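Local coordinates for 4-alpha-glucanotransferase (Aquifex aeolicus, PDB 1TZ7), which is an amylomaltase, also called disproportionating enzyme or D-enzyme, of the 4-alpha-glucanotransferase family, built around a (beta/alpha)8 barrel, at residues H404-N415 with D459-N470. Residues are numbered along the deposited sequence; the frame is centred on the assembly and turned at random.
Sequences HDLPPIRGWFEN and DLLNLGNEARMN
R468 lies along the loop at D405-P407. Its CB packs on P408 CD. CG sits 3.5 Å from L406 O, and CD passes the backbone of P407. NE donates to N470 O of its own segment. That donor stands above the carbonyl plane. P407 CD sits 3.5 Å above one guanidinium face, over its centre, near CZ. NH2 donates a hydrogen bond to D405 O at 2.9 Å, tilted from the carbonyl plane and from its own guanidinium plane. The chain is extended, with CG anti to the backbone N (chi1 -172°). This lets it span the loop to D405. Nearby, N470 ND2 meets D405 OD1 nearly along its C-O axis, at 2.9 Å.

Both segments follow neighbouring parallel strands of the beta/alpha barrel, 397-400 and 452-456. Segment 404-415 runs from the loop after 397-400 into helix 409-414; 459-470 continues from helix 457-460.

P408 is the N-cap residue of helix 409-414. Its CG lies 3.3 Å from G464 O. D459 OD1 takes the I409 N-H at 2.8 Å, on the syn side but well out of the carboxylate plane. A water links D459 OD1, L463 O and R410 N. T401 and S402 hold D459 OD2. One residue on, R410 NH1 gives a fairly straight bond (163°) to N462 O, in the guanidinium plane. R410 NH2 forms a salt bridge with E434.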
loop_
_atom_site.group_PDB
_atom_site.type_symbol
_atom_site.label_atom_id
_atom_site.label_comp_id
_atom_site.label_asym_id
_atom_site.label_seq_id
_atom_site.Cartn_x
_atom_site.Cartn_y
_atom_site.Cartn_z
ATOM N N HIS A 404 2.987 -3.388 9.059
ATOM C CA HIS A 404 1.781 -2.684 9.408
ATOM C C HIS A 404 0.617 -3.622 9.809
ATOM O O HIS A 404 -0.358 -3.179 10.399
ATOM C CB HIS A 404 1.368 -1.815 8.256
ATOM C CG HIS A 404 0.983 -2.574 7.021
ATOM N ND1 HIS A 404 1.797 -3.471 6.380
ATOM C CD2 HIS A 404 -0.134 -2.540 6.322
ATOM C CE1 HIS A 404 1.154 -3.954 5.327
ATOM N NE2 HIS A 404 -0.009 -3.403 5.276
ATOM N N ASP A 405 0.737 -4.907 9.482
ATOM C CA ASP A 405 -0.272 -5.908 9.888
ATOM C C ASP A 405 0.031 -6.487 11.278
ATOM O O ASP A 405 -0.712 -7.313 11.782
ATOM C CB ASP A 405 -0.330 -7.044 8.868
ATOM C CG ASP A 405 -0.963 -6.623 7.567
ATOM O OD1 ASP A 405 -1.991 -5.907 7.606
ATOM O OD2 ASP A 405 -0.506 -6.961 6.458
ATOM N N LEU A 406 1.126 -6.043 11.878
ATOM C CA LEU A 406 1.635 -6.642 13.103
ATOM C C LEU A 406 1.708 -5.597 14.186
ATOM O O LEU A 406 1.784 -4.405 13.900
ATOM C CB LEU A 406 3.036 -7.207 12.862
ATOM C CG LEU A 406 3.160 -8.669 12.412
ATOM C CD1 LEU A 406 2.011 -9.091 11.517
ATOM C CD2 LEU A 406 4.488 -8.872 11.705
ATOM N N PRO A 407 1.712 -6.034 15.438
ATOM C CA PRO A 407 2.073 -5.143 16.536
ATOM C C PRO A 407 3.527 -4.725 16.389
ATOM O O PRO A 407 4.333 -5.524 15.915
ATOM C CB PRO A 407 1.860 -6.009 17.797
ATOM C CG PRO A 407 1.753 -7.419 17.324
ATOM C CD PRO A 407 1.404 -7.400 15.889
ATOM N N PRO A 408 3.862 -3.494 16.753
ATOM C CA PRO A 408 5.265 -3.094 16.831
ATOM C C PRO A 408 6.019 -3.996 17.793
ATOM O O PRO A 408 5.413 -4.546 18.717
ATOM C CB PRO A 408 5.195 -1.651 17.361
ATOM C CG PRO A 408 3.827 -1.182 17.003
ATOM C CD PRO A 408 2.949 -2.393 17.111
ATOM N N ILE A 409 7.318 -4.154 17.570
ATOM C CA ILE A 409 8.136 -5.108 18.328
ATOM C C ILE A 409 7.926 -5.010 19.846
ATOM O O ILE A 409 7.869 -6.029 20.534
ATOM C CB ILE A 409 9.638 -4.903 17.982
ATOM C CG1 ILE A 409 9.949 -5.479 16.596
ATOM C CG2 ILE A 409 10.545 -5.547 19.054
ATOM C CD1 ILE A 409 9.681 -6.990 16.469
ATOM N N ARG A 410 7.815 -3.790 20.364
ATOM C CA ARG A 410 7.721 -3.587 21.814
ATOM C C ARG A 410 6.403 -4.132 22.370
ATOM O O ARG A 410 6.371 -4.677 23.465
ATOM C CB ARG A 410 7.866 -2.104 22.165
ATOM C CG ARG A 410 7.945 -1.822 23.684
ATOM C CD ARG A 410 8.305 -0.376 24.028
ATOM N NE ARG A 410 8.594 -0.201 25.451
ATOM C CZ ARG A 410 8.978 0.949 26.006
ATOM N NH1 ARG A 410 9.123 2.035 25.264
ATOM N NH2 ARG A 410 9.218 1.011 27.309
ATOM N N GLY A 411 5.320 -3.970 21.608
ATOM C CA GLY A 411 4.015 -4.488 22.001
ATOM C C GLY A 411 3.904 -5.992 21.794
ATOM O O GLY A 411 3.249 -6.689 22.561
ATOM N N TRP A 412 4.546 -6.479 20.743
ATOM C CA TRP A 412 4.661 -7.909 20.493
ATOM C C TRP A 412 5.400 -8.590 21.647
ATOM O O TRP A 412 4.992 -9.660 22.121
ATOM C CB TRP A 412 5.397 -8.138 19.164
ATOM C CG TRP A 412 6.009 -9.494 19.002
ATOM C CD1 TRP A 412 5.379 -10.640 18.603
ATOM C CD2 TRP A 412 7.383 -9.845 19.208
ATOM N NE1 TRP A 412 6.275 -11.683 18.558
ATOM C CE2 TRP A 412 7.513 -11.221 18.924
ATOM C CE3 TRP A 412 8.525 -9.133 19.613
ATOM C CZ2 TRP A 412 8.735 -11.899 19.034
ATOM C CZ3 TRP A 412 9.735 -9.809 19.717
ATOM C CH2 TRP A 412 9.827 -11.176 19.429
ATOM N N PHE A 413 6.474 -7.962 22.110
ATOM C CA PHE A 413 7.271 -8.525 23.187
ATOM C C PHE A 413 6.492 -8.554 24.485
ATOM O O PHE A 413 6.640 -9.479 25.283
ATOM C CB PHE A 413 8.564 -7.733 23.380
ATOM C CG PHE A 413 9.454 -8.295 24.441
ATOM C CD1 PHE A 413 10.293 -9.367 24.164
ATOM C CD2 PHE A 413 9.445 -7.767 25.727
ATOM C CE1 PHE A 413 11.116 -9.895 25.150
ATOM C CE2 PHE A 413 10.267 -8.293 26.715
ATOM C CZ PHE A 413 11.100 -9.356 26.426
ATOM N N GLU A 414 5.658 -7.538 24.703
ATOM C CA GLU A 414 4.864 -7.448 25.927
ATOM C C GLU A 414 4.001 -8.697 26.100
ATOM O O GLU A 414 3.861 -9.208 27.202
ATOM C CB GLU A 414 3.978 -6.195 25.906
ATOM C CG GLU A 414 3.106 -6.025 27.151
ATOM C CD GLU A 414 2.281 -4.752 27.122
ATOM O OE1 GLU A 414 1.915 -4.255 28.208
ATOM O OE2 GLU A 414 1.998 -4.247 26.016
ATOM N N ASN A 415 3.429 -9.179 24.994
ATOM C CA ASN A 415 2.485 -10.305 25.030
ATOM C C ASN A 415 3.129 -11.624 24.592
ATOM O O ASN A 415 2.440 -12.616 24.386
ATOM C CB ASN A 415 1.278 -10.005 24.131
ATOM C CG ASN A 415 0.480 -8.813 24.605
ATOM O OD1 ASN A 415 0.202 -8.676 25.789
ATOM N ND2 ASN A 415 0.108 -7.942 23.678
ATOM N N ASP A 459 8.830 0.964 15.563
ATOM C CA ASP A 459 9.946 0.278 16.224
ATOM C C ASP A 459 11.107 1.239 16.483
ATOM O O ASP A 459 11.736 1.198 17.543
ATOM C CB ASP A 459 10.426 -0.901 15.376
ATOM C CG ASP A 459 9.380 -1.994 15.245
ATOM O OD1 ASP A 459 8.454 -2.048 16.089
ATOM O OD2 ASP A 459 9.400 -2.842 14.331
ATOM N N LEU A 460 11.382 2.101 15.509
ATOM C CA LEU A 460 12.384 3.153 15.671
ATOM C C LEU A 460 12.047 4.034 16.874
ATOM O O LEU A 460 12.939 4.479 17.602
ATOM C CB LEU A 460 12.458 4.013 14.406
ATOM C CG LEU A 460 13.844 4.502 13.959
ATOM C CD1 LEU A 460 13.693 5.648 12.967
ATOM C CD2 LEU A 460 14.704 4.925 15.135
ATOM N N LEU A 461 10.752 4.276 17.078
ATOM C CA LEU A 461 10.286 5.161 18.145
ATOM C C LEU A 461 9.998 4.392 19.436
ATOM O O LEU A 461 9.586 4.981 20.443
ATOM C CB LEU A 461 9.026 5.910 17.691
ATOM C CG LEU A 461 9.220 6.833 16.472
ATOM C CD1 LEU A 461 7.895 7.424 16.020
ATOM C CD2 LEU A 461 10.215 7.937 16.786
ATOM N N ASN A 462 10.210 3.078 19.404
ATOM C CA ASN A 462 10.048 2.232 20.597
ATOM C C ASN A 462 8.615 2.302 21.170
ATOM O O ASN A 462 8.420 2.494 22.376
ATOM C CB ASN A 462 11.081 2.624 21.676
ATOM C CG ASN A 462 11.503 1.444 22.544
ATOM O OD1 ASN A 462 11.219 0.288 22.226
ATOM N ND2 ASN A 462 12.184 1.736 23.643
ATOM N N LEU A 463 7.625 2.133 20.292
ATOM C CA LEU A 463 6.214 2.245 20.675
ATOM C C LEU A 463 5.576 0.868 20.802
ATOM O O LEU A 463 6.037 -0.098 20.194
ATOM C CB LEU A 463 5.451 3.074 19.639
ATOM C CG LEU A 463 5.922 4.521 19.462
ATOM C CD1 LEU A 463 5.175 5.176 18.313
ATOM C CD2 LEU A 463 5.734 5.323 20.761
ATOM N N GLY A 464 4.506 0.788 21.590
ATOM C CA GLY A 464 3.881 -0.488 21.919
ATOM C C GLY A 464 2.646 -0.788 21.076
ATOM O O GLY A 464 2.512 -0.302 19.953
ATOM N N ASN A 465 1.746 -1.594 21.634
ATOM C CA ASN A 465 0.554 -2.066 20.920
ATOM C C ASN A 465 -0.395 -0.933 20.526
ATOM O O ASN A 465 -1.176 -1.070 19.587
ATOM C CB ASN A 465 -0.207 -3.083 21.784
ATOM C CG ASN A 465 0.534 -4.398 21.927
ATOM O OD1 ASN A 465 0.841 -4.836 23.039
ATOM N ND2 ASN A 465 0.826 -5.033 20.805
ATOM N N GLU A 466 -0.330 0.178 21.258
ATOM C CA GLU A 466 -1.182 1.335 20.982
ATOM C C GLU A 466 -0.884 1.959 19.602
ATOM O O GLU A 466 -1.738 2.626 19.023
ATOM C CB GLU A 466 -1.029 2.396 22.100
ATOM C CG GLU A 466 0.164 3.352 21.930
ATOM C CD GLU A 466 1.488 2.753 22.399
ATOM O OE1 GLU A 466 2.506 3.479 22.383
ATOM O OE2 GLU A 466 1.511 1.567 22.782
ATOM N N ALA A 467 0.327 1.727 19.089
ATOM C CA ALA A 467 0.756 2.321 17.814
ATOM C C ALA A 467 0.636 1.328 16.646
ATOM O O ALA A 467 1.174 1.562 15.569
ATOM C CB ALA A 467 2.188 2.824 17.929
ATOM N N ARG A 468 -0.073 0.227 16.867
ATOM C CA ARG A 468 -0.305 -0.756 15.811
ATOM C C ARG A 468 -1.130 -0.136 14.672
ATOM O O ARG A 468 -2.178 0.461 14.906
ATOM C CB ARG A 468 -1.032 -1.975 16.374
ATOM C CG ARG A 468 -1.154 -3.120 15.396
ATOM C CD ARG A 468 -1.688 -4.416 16.018
ATOM N NE ARG A 468 -1.808 -5.474 15.022
ATOM C CZ ARG A 468 -2.031 -6.749 15.305
ATOM N NH1 ARG A 468 -2.163 -7.144 16.563
ATOM N NH2 ARG A 468 -2.121 -7.635 14.324
ATOM N N MET A 469 -0.649 -0.285 13.451
ATOM C CA MET A 469 -1.301 0.311 12.298
ATOM C C MET A 469 -2.581 -0.451 11.945
ATOM O O MET A 469 -3.646 0.141 11.830
ATOM C CB MET A 469 -0.348 0.331 11.096
ATOM C CG MET A 469 -0.825 1.193 9.937
ATOM S SD MET A 469 -1.082 2.940 10.399
ATOM C CE MET A 469 -0.856 3.741 8.790
ATOM N N ASN A 470 -2.470 -1.770 11.784
ATOM C CA ASN A 470 -3.627 -2.596 11.387
ATOM C C ASN A 470 -3.695 -3.924 12.128
ATOM O O ASN A 470 -2.670 -4.569 12.378
ATOM C CB ASN A 470 -3.611 -2.854 9.876
ATOM C CG ASN A 470 -4.783 -3.727 9.415
ATOM O OD1 ASN A 470 -5.941 -3.396 9.645
ATOM N ND2 ASN A 470 -4.471 -4.845 8.762
HETATM O O HOH W 1 1.903 -1.906 13.004
HETATM O O HOH W 2 8.127 -1.314 18.768
HETATM O O HOH W 3 2.264 -2.219 24.487
#